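Local atomic coordinates of uncharacterized protein (Leishmania major, PDB entry 2B4W), a protein that is of unknown function but belongs to the DUF1861 family, whose kinship with the fructosidase clan suggests, without proving, a carbohydrate-related role. Residues K12-S17 / G289-D294; V223-A228 / I244-C249. All coordinates share one frame; numbering follows the deposited sequence.

Interaction 1 of 2, residues K12-S17 / G289-D294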
ATOM      1  N   LYS A  12      10.838  -4.567  19.004  1.00 28.89           N
ATOM      2  CA  LYS A  12      10.764  -4.855  17.563  1.00 30.83           C
ATOM      3  C   LYS A  12      11.711  -5.952  17.114  1.00 31.91           C
ATOM      4  O   LYS A  12      12.777  -6.236  17.657  1.00 26.79           O
ATOM      5  CB  LYS A  12      10.956  -3.559  16.786  1.00 31.60           C
ATOM      6  CG  LYS A  12      12.278  -2.866  17.002  1.00 33.79           C
ATOM      7  CD  LYS A  12      12.307  -1.500  16.312  1.00 38.14           C
ATOM      8  CE  LYS A  12      13.518  -0.707  16.790  1.00 39.27           C
ATOM      9  NZ  LYS A  12      13.952   0.307  15.785  1.00 63.51           N
ATOM     10  N   ARG A  13      11.280  -6.657  16.061  1.00 23.94           N
ATOM     11  CA  ARG A  13      11.992  -7.851  15.602  1.00 17.68           C
ATOM     12  C   ARG A  13      12.173  -7.804  14.091  1.00 21.71           C
ATOM     13  O   ARG A  13      11.327  -8.196  13.291  1.00 18.17           O
ATOM     14  CB  ARG A  13      11.241  -9.098  16.066  1.00 22.37           C
ATOM     15  CG  ARG A  13      12.015 -10.391  16.054  1.00 27.61           C
ATOM     16  CD  ARG A  13      11.202 -11.646  16.282  1.00 26.16           C
ATOM     17  NE  ARG A  13      10.464 -11.701  17.511  1.00 27.09           N
ATOM     18  CZ  ARG A  13       9.178 -11.866  17.752  1.00 31.68           C
ATOM     19  NH1 ARG A  13       8.287 -12.017  16.783  1.00 31.61           N
ATOM     20  NH2 ARG A  13       8.754 -11.878  19.013  1.00 37.44           N
ATOM     21  N   VAL A  14      13.317  -7.258  13.704  1.00 20.59           N
ATOM     22  CA  VAL A  14      13.726  -6.921  12.364  1.00 26.51           C
ATOM     23  C   VAL A  14      14.996  -7.676  11.986  1.00 27.44           C
ATOM     24  O   VAL A  14      15.960  -7.572  12.730  1.00 20.70           O
ATOM     25  CB  VAL A  14      14.025  -5.412  12.220  1.00 29.77           C
ATOM     26  CG1 VAL A  14      14.206  -5.005  10.763  1.00 30.90           C
ATOM     27  CG2 VAL A  14      12.918  -4.612  12.879  1.00 18.89           C
ATOM     28  N   TYR A  15      14.969  -8.373  10.860  1.00 22.69           N
ATOM     29  CA  TYR A  15      16.061  -9.239  10.459  1.00 21.61           C
ATOM     30  C   TYR A  15      16.967  -8.618   9.425  1.00 18.24           C
ATOM     31  O   TYR A  15      18.096  -9.048   9.228  1.00 20.39           O
ATOM     32  CB  TYR A  15      15.492 -10.529   9.870  1.00 24.49           C
ATOM     33  CG  TYR A  15      14.648 -11.304  10.840  1.00 25.72           C
ATOM     34  CD1 TYR A  15      13.329 -10.932  11.062  1.00 24.11           C
ATOM     35  CD2 TYR A  15      15.159 -12.390  11.532  1.00 22.69           C
ATOM     36  CE1 TYR A  15      12.554 -11.633  11.953  1.00 22.23           C
ATOM     37  CE2 TYR A  15      14.375 -13.099  12.423  1.00 18.55           C
ATOM     38  CZ  TYR A  15      13.062 -12.721  12.631  1.00 26.06           C
ATOM     39  OH  TYR A  15      12.249 -13.402  13.519  1.00 24.29           O
ATOM     40  N   GLU A  16      16.446  -7.624   8.722  1.00 27.98           N
ATOM     41  CA  GLU A  16      17.132  -6.919   7.650  1.00 21.19           C
ATOM     42  C   GLU A  16      16.447  -5.548   7.531  1.00 26.30           C
ATOM     43  O   GLU A  16      15.246  -5.481   7.796  1.00 25.75           O
ATOM     44  CB  GLU A  16      17.093  -7.583   6.280  1.00 24.43           C
ATOM     45  CG  GLU A  16      17.282  -9.072   6.183  1.00 23.05           C
ATOM     46  CD  GLU A  16      17.248  -9.677   4.805  1.00 21.58           C
ATOM     47  OE1 GLU A  16      17.207  -8.945   3.788  1.00 26.50           O
ATOM     48  OE2 GLU A  16      17.259 -10.921   4.768  1.00 22.74           O
ATOM     49  N   SER A  17      17.204  -4.542   7.143  1.00 25.30           N
ATOM     50  CA  SER A  17      16.735  -3.154   7.095  1.00 26.46           C
ATOM     51  C   SER A  17      17.565  -2.373   6.090  1.00 22.80           C
ATOM     52  O   SER A  17      18.779  -2.196   6.226  1.00 21.20           O
ATOM     53  CB  SER A  17      16.776  -2.564   8.502  1.00 27.84           C
ATOM     54  OG  SER A  17      16.423  -1.206   8.543  1.00 28.54           O
ATOM     55  N   GLY A 289      11.546   2.119   1.952  1.00 19.83           N
ATOM     56  CA  GLY A 289      12.337   1.167   2.696  1.00 23.97           C
ATOM     57  C   GLY A 289      11.804  -0.252   2.574  1.00 29.92           C
ATOM     58  O   GLY A 289      10.661  -0.510   2.182  1.00 20.91           O
ATOM     59  N   ARG A 290      12.669  -1.197   2.926  1.00 22.23           N
ATOM     60  CA  ARG A 290      12.335  -2.599   3.082  1.00 20.24           C
ATOM     61  C   ARG A 290      12.950  -3.139   4.382  1.00 27.86           C
ATOM     62  O   ARG A 290      14.157  -2.988   4.595  1.00 21.27           O
ATOM     63  CB  ARG A 290      12.834  -3.415   1.888  1.00 16.47           C
ATOM     64  CG  ARG A 290      12.736  -4.919   2.094  1.00 20.83           C
ATOM     65  CD  ARG A 290      13.360  -5.714   0.991  1.00 14.31           C
ATOM     66  NE  ARG A 290      14.808  -5.776   0.966  1.00 21.64           N
ATOM     67  CZ  ARG A 290      15.578  -6.476   1.795  1.00 21.30           C
ATOM     68  NH1 ARG A 290      15.104  -7.215   2.779  1.00 22.34           N
ATOM     69  NH2 ARG A 290      16.905  -6.454   1.669  1.00 24.83           N
ATOM     70  N   ILE A 291      12.114  -3.760   5.204  1.00 22.43           N
ATOM     71  CA  ILE A 291      12.540  -4.491   6.383  1.00 23.51           C
ATOM     72  C   ILE A 291      11.977  -5.917   6.262  1.00 24.78           C
ATOM     73  O   ILE A 291      10.876  -6.063   5.716  1.00 22.92           O
ATOM     74  CB  ILE A 291      12.098  -3.909   7.740  1.00 17.76           C
ATOM     75  CG1 ILE A 291      10.595  -3.729   7.884  1.00 14.30           C
ATOM     76  CG2 ILE A 291      12.907  -2.632   8.016  1.00 17.77           C
ATOM     77  CD1 ILE A 291      10.049  -3.195   9.203  1.00 17.40           C
ATOM     78  N   THR A 292      12.755  -6.860   6.763  1.00 19.95           N
ATOM     79  CA  THR A 292      12.389  -8.284   6.812  1.00 18.95           C
ATOM     80  C   THR A 292      11.934  -8.562   8.240  1.00 21.66           C
ATOM     81  O   THR A 292      12.659  -8.292   9.188  1.00 21.49           O
ATOM     82  CB  THR A 292      13.556  -9.170   6.366  1.00 23.70           C
ATOM     83  OG1 THR A 292      13.960  -8.805   5.034  1.00 23.89           O
ATOM     84  CG2 THR A 292      13.152 -10.631   6.318  1.00 24.61           C
ATOM     85  N   ILE A 293      10.722  -9.077   8.357  1.00 18.70           N
ATOM     86  CA  ILE A 293       9.958  -9.290   9.553  1.00 18.14           C
ATOM     87  C   ILE A 293       9.240 -10.644   9.516  1.00 19.20           C
ATOM     88  O   ILE A 293       9.134 -11.272   8.470  1.00 18.31           O
ATOM     89  CB  ILE A 293       8.939  -8.152   9.725  1.00 22.87           C
ATOM     90  CG1 ILE A 293       7.931  -8.003   8.593  1.00 19.00           C
ATOM     91  CG2 ILE A 293       9.659  -6.820   9.912  1.00 20.79           C
ATOM     92  CD1 ILE A 293       6.669  -7.271   8.996  1.00 17.86           C
ATOM     93  N   ASP A 294       8.771 -11.106  10.649  1.00 17.88           N
ATOM     94  CA  ASP A 294       7.990 -12.322  10.763  1.00 19.03           C
ATOM     95  C   ASP A 294       6.653 -12.153  10.031  1.00 25.92           C
ATOM     96  O   ASP A 294       6.138 -11.034   9.946  1.00 20.97           O
ATOM     97  CB  ASP A 294       7.703 -12.656  12.221  1.00 23.42           C
ATOM     98  CG  ASP A 294       8.968 -12.788  13.047  1.00 45.10           C
ATOM     99  OD1 ASP A 294       9.751 -13.720  12.776  1.00 29.44           O
ATOM    100  OD2 ASP A 294       9.176 -11.950  13.950  1.00 72.02           O
TER
HETATM  101  O   HOH W   1      19.373  -7.243   2.616  1.00 24.04           O
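Arg13 meets Asp294 in a salt bridge through NH1, which donates an almost straight bond of 3.0 Å to OD2; the oxygen lies in the guanidinium plane, yet is approached from above the carboxylate. Val14 lays CG1 against CB of Ile291, 3.8 Å away. Tyr15 N donates to O of Thr292 at 2.9 Å, while its OH donates to OD1 of Asp294 at 2.6 Å from the syn side. With CG beside the backbone N (chi1 -61°), the ring edge passes Thr292 O and Ile293 CA. Asp294 thus serves two partners. Glu16 takes the N-H of Thr292 on its carbonyl O. Its extended side chain runs past Thr292 OG1 to a salt bridge with Arg290, whose NH1 (2.9 Å) and NH2 (3.3 Å, more bent) both meet OE1, with the carboxylate and guanidinium planes nearly perpendicular. Water 1 also joins OE1 to NH2. Arg290 has further salt bridges to Asp69 and Asp278, and Asp278 also binds Thr292 OG1. Ser17 packs CB on Ile291 CG2, while its OG bonds Cys249 O. Strand 16-23, early in the chain, pairs antiparallel with 287-293, late in it, consistent with the Velcro closure of a beta-propeller, the fold of the fructosidase clan.

Interaction 2 of 2, residues V223-A228 / I244-C249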
ATOM      1  N   VAL A 223       2.439  10.928  13.484  1.00 34.34           N
ATOM      2  CA  VAL A 223       2.963   9.588  13.629  1.00 33.10           C
ATOM      3  C   VAL A 223       2.254   8.618  12.678  1.00 34.38           C
ATOM      4  O   VAL A 223       1.035   8.512  12.811  1.00 30.28           O
ATOM      5  CB  VAL A 223       2.787   9.022  15.051  1.00 35.55           C
ATOM      6  CG1 VAL A 223       3.185   7.547  15.056  1.00 44.55           C
ATOM      7  CG2 VAL A 223       3.591   9.784  16.085  1.00 32.17           C
ATOM      8  N   TYR A 224       3.019   7.980  11.797  1.00 28.52           N
ATOM      9  CA  TYR A 224       2.506   6.945  10.898  1.00 24.82           C
ATOM     10  C   TYR A 224       3.316   5.671  11.143  1.00 20.43           C
ATOM     11  O   TYR A 224       4.543   5.637  10.975  1.00 26.55           O
ATOM     12  CB  TYR A 224       2.562   7.351   9.430  1.00 30.27           C
ATOM     13  CG  TYR A 224       1.511   8.296   8.907  1.00 31.96           C
ATOM     14  CD1 TYR A 224       1.288   9.541   9.497  1.00 32.63           C
ATOM     15  CD2 TYR A 224       0.728   7.966   7.807  1.00 32.42           C
ATOM     16  CE1 TYR A 224       0.321  10.407   9.013  1.00 38.50           C
ATOM     17  CE2 TYR A 224      -0.241   8.825   7.312  1.00 32.43           C
ATOM     18  CZ  TYR A 224      -0.443  10.050   7.923  1.00 42.31           C
ATOM     19  OH  TYR A 224      -1.403  10.914   7.442  1.00 41.57           O
ATOM     20  N   VAL A 225       2.635   4.599  11.557  1.00 22.02           N
ATOM     21  CA  VAL A 225       3.333   3.326  11.686  1.00 26.87           C
ATOM     22  C   VAL A 225       2.759   2.282  10.737  1.00 22.03           C
ATOM     23  O   VAL A 225       1.664   2.366  10.214  1.00 25.25           O
ATOM     24  CB  VAL A 225       3.304   2.742  13.108  1.00 28.33           C
ATOM     25  CG1 VAL A 225       3.501   3.843  14.137  1.00 25.18           C
ATOM     26  CG2 VAL A 225       2.003   1.994  13.336  1.00 23.43           C
ATOM     27  N   ASN A 226       3.563   1.246  10.491  1.00 24.03           N
ATOM     28  CA  ASN A 226       3.104   0.187   9.604  1.00 19.68           C
ATOM     29  C   ASN A 226       2.205  -0.720  10.441  1.00 23.88           C
ATOM     30  O   ASN A 226       2.605  -1.075  11.555  1.00 22.58           O
ATOM     31  CB  ASN A 226       4.254  -0.608   9.031  1.00 21.35           C
ATOM     32  CG  ASN A 226       5.270   0.117   8.202  1.00 15.38           C
ATOM     33  OD1 ASN A 226       6.472  -0.112   8.367  1.00 18.03           O
ATOM     34  ND2 ASN A 226       4.872   0.966   7.277  1.00 22.80           N
ATOM     35  N   TYR A 227       1.047  -1.060   9.915  1.00 23.14           N
ATOM     36  CA  TYR A 227       0.003  -1.747  10.662  1.00 18.75           C
ATOM     37  C   TYR A 227      -0.565  -2.961   9.956  1.00 20.07           C
ATOM     38  O   TYR A 227      -0.742  -2.989   8.741  1.00 23.92           O
ATOM     39  CB  TYR A 227      -1.108  -0.722  10.926  1.00 20.82           C
ATOM     40  CG  TYR A 227      -2.013  -0.984  12.094  1.00 31.73           C
ATOM     41  CD1 TYR A 227      -1.581  -0.811  13.402  1.00 30.24           C
ATOM     42  CD2 TYR A 227      -3.320  -1.396  11.887  1.00 33.69           C
ATOM     43  CE1 TYR A 227      -2.442  -1.057  14.451  1.00 32.95           C
ATOM     44  CE2 TYR A 227      -4.182  -1.645  12.925  1.00 31.24           C
ATOM     45  CZ  TYR A 227      -3.724  -1.469  14.214  1.00 32.82           C
ATOM     46  OH  TYR A 227      -4.585  -1.714  15.256  1.00 42.78           O
ATOM     47  N   ALA A 228      -0.870  -4.028  10.706  1.00 26.22           N
ATOM     48  CA  ALA A 228      -1.506  -5.201  10.107  1.00 16.40           C
ATOM     49  C   ALA A 228      -2.718  -5.597  10.932  1.00 19.99           C
ATOM     50  O   ALA A 228      -2.729  -5.369  12.143  1.00 37.29           O
ATOM     51  CB  ALA A 228      -0.565  -6.394  10.012  1.00 17.12           C
ATOM     52  N   ILE A 244       3.731  -3.403  12.889  1.00 28.65           N
ATOM     53  CA  ILE A 244       4.751  -4.262  12.250  1.00 30.49           C
ATOM     54  C   ILE A 244       5.995  -3.517  11.812  1.00 14.17           C
ATOM     55  O   ILE A 244       7.044  -4.105  11.525  1.00 17.07           O
ATOM     56  CB  ILE A 244       4.140  -5.027  11.054  1.00 26.79           C
ATOM     57  CG1 ILE A 244       3.591  -4.150   9.936  1.00 27.53           C
ATOM     58  CG2 ILE A 244       3.078  -5.996  11.578  1.00 18.84           C
ATOM     59  CD1 ILE A 244       2.901  -4.958   8.843  1.00 26.21           C
ATOM     60  N   GLY A 245       5.941  -2.192  11.785  1.00 22.44           N
ATOM     61  CA  GLY A 245       6.997  -1.300  11.432  1.00 17.54           C
ATOM     62  C   GLY A 245       6.778   0.131  11.870  1.00 20.53           C
ATOM     63  O   GLY A 245       5.680   0.652  12.012  1.00 28.24           O
ATOM     64  N   THR A 246       7.900   0.799  12.063  1.00 27.56           N
ATOM     65  CA  THR A 246       8.021   2.222  12.293  1.00 21.53           C
ATOM     66  C   THR A 246       9.288   2.712  11.597  1.00 19.66           C
ATOM     67  O   THR A 246      10.071   1.921  11.060  1.00 30.94           O
ATOM     68  CB  THR A 246       8.134   2.579  13.784  1.00 25.49           C
ATOM     69  OG1 THR A 246       9.287   1.879  14.274  1.00 24.98           O
ATOM     70  CG2 THR A 246       6.971   2.082  14.624  1.00 25.36           C
ATOM     71  N   LYS A 247       9.466   4.013  11.649  1.00 29.73           N
ATOM     72  CA  LYS A 247      10.569   4.803  11.120  1.00 28.49           C
ATOM     73  C   LYS A 247      11.924   4.271  11.572  1.00 27.69           C
ATOM     74  O   LYS A 247      12.877   4.178  10.802  1.00 27.54           O
ATOM     75  CB  LYS A 247      10.459   6.269  11.574  1.00 33.48           C
ATOM     76  CG  LYS A 247      10.799   7.397  10.667  1.00 40.24           C
ATOM     77  CD  LYS A 247      11.802   7.133   9.579  1.00 35.90           C
ATOM     78  CE  LYS A 247      12.321   8.458   9.012  1.00 18.74           C
ATOM     79  NZ  LYS A 247      13.772   8.565   9.323  1.00 26.27           N
ATOM     80  N   SER A 248      12.022   3.938  12.867  1.00 27.46           N
ATOM     81  CA  SER A 248      13.298   3.484  13.400  1.00 26.94           C
ATOM     82  C   SER A 248      13.678   2.085  12.945  1.00 32.90           C
ATOM     83  O   SER A 248      14.791   1.635  13.255  1.00 38.92           O
ATOM     84  CB  SER A 248      13.246   3.451  14.931  1.00 26.14           C
ATOM     85  OG  SER A 248      12.160   2.606  15.289  1.00 32.86           O
ATOM     86  N   CYS A 249      12.781   1.397  12.253  1.00 28.19           N
ATOM     87  CA  CYS A 249      13.027   0.058  11.745  1.00 29.23           C
ATOM     88  C   CYS A 249      13.871   0.027  10.477  1.00 19.48           C
ATOM     89  O   CYS A 249      14.482  -0.988  10.146  1.00 23.28           O
ATOM     90  CB  CYS A 249      11.692  -0.607  11.377  1.00 24.75           C
ATOM     91  SG  CYS A 249      10.741  -1.098  12.805  1.00 25.78           S
TER
HETATM   92  O   HOH W   2       6.701   5.502  12.357  1.00 28.20           O
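A classic beta bulge lies where strand 238-245 leaves its hairpin partner: Ile244 and Gly245 both face the single residue Asn226. The backbone of Asn226 serves the two of them, its O accepting from Ile244 N at 2.9 Å and its N donating to Gly245 O at 2.7 Å. The amide of Asn226 lies against the glycine backbone, with OD1 3.3 Å from Gly245 CA, an approach that the absence of a side chain on Gly245 makes possible. CG sits beside the backbone N of Asn226 (chi1 -60°), which lays the amide against Gly245; Tyr250 OH bonds its OD1 and Ser281 OG its ND2, so both polar ends of this buried side chain have partners. The hairpin of strands 223-231 and 238-245 forms one margin of a five-stranded antiparallel sheet, consistent with a blade of a beta-propeller. Ile244 tucks CG1 against CB of Asn226 (3.7 Å) and sets CD1 on CB of Ala228 (3.9 Å). Beyond the bulge, CG2 of Thr246 lies beside CG1 of Val225 at 3.9 Å, the two side chains pointing the same way, while Thr246 OG1 bonds Glu9. The chain then curls into a short 3-10 turn: Cys249 N bonds Thr246 O, and Thr246 N donates to Cys249 SG at 3.5 Å. Water 2 bridges the diverging backbones, donating to Tyr224 O and accepting from Lys247 N.

Overall arrangement
The centres of the two interactions lie about 11 Å apart, on the same side of the chain's centre. Along the chain, 12-17 comes first, then both segments of interaction 2, and finally 289-294. They belong to different sheets: 16-23 pairs with 287-293 in the large mixed sheet, whereas 238-245 is an outer strand of a five-stranded antiparallel one, with 223-231 next to it. The 3-10 turn at 247-249, part of interaction 2, reaches interaction 1: Lys12 NZ makes a weak hydrogen bond of 3.0 Å to Ser248 OG, and Lys12 CD packs on Cys249 SG. If the fold is a propeller, as the clan suggests, the pairing that probably closes its ring meets the neighbouring sheet through this turn.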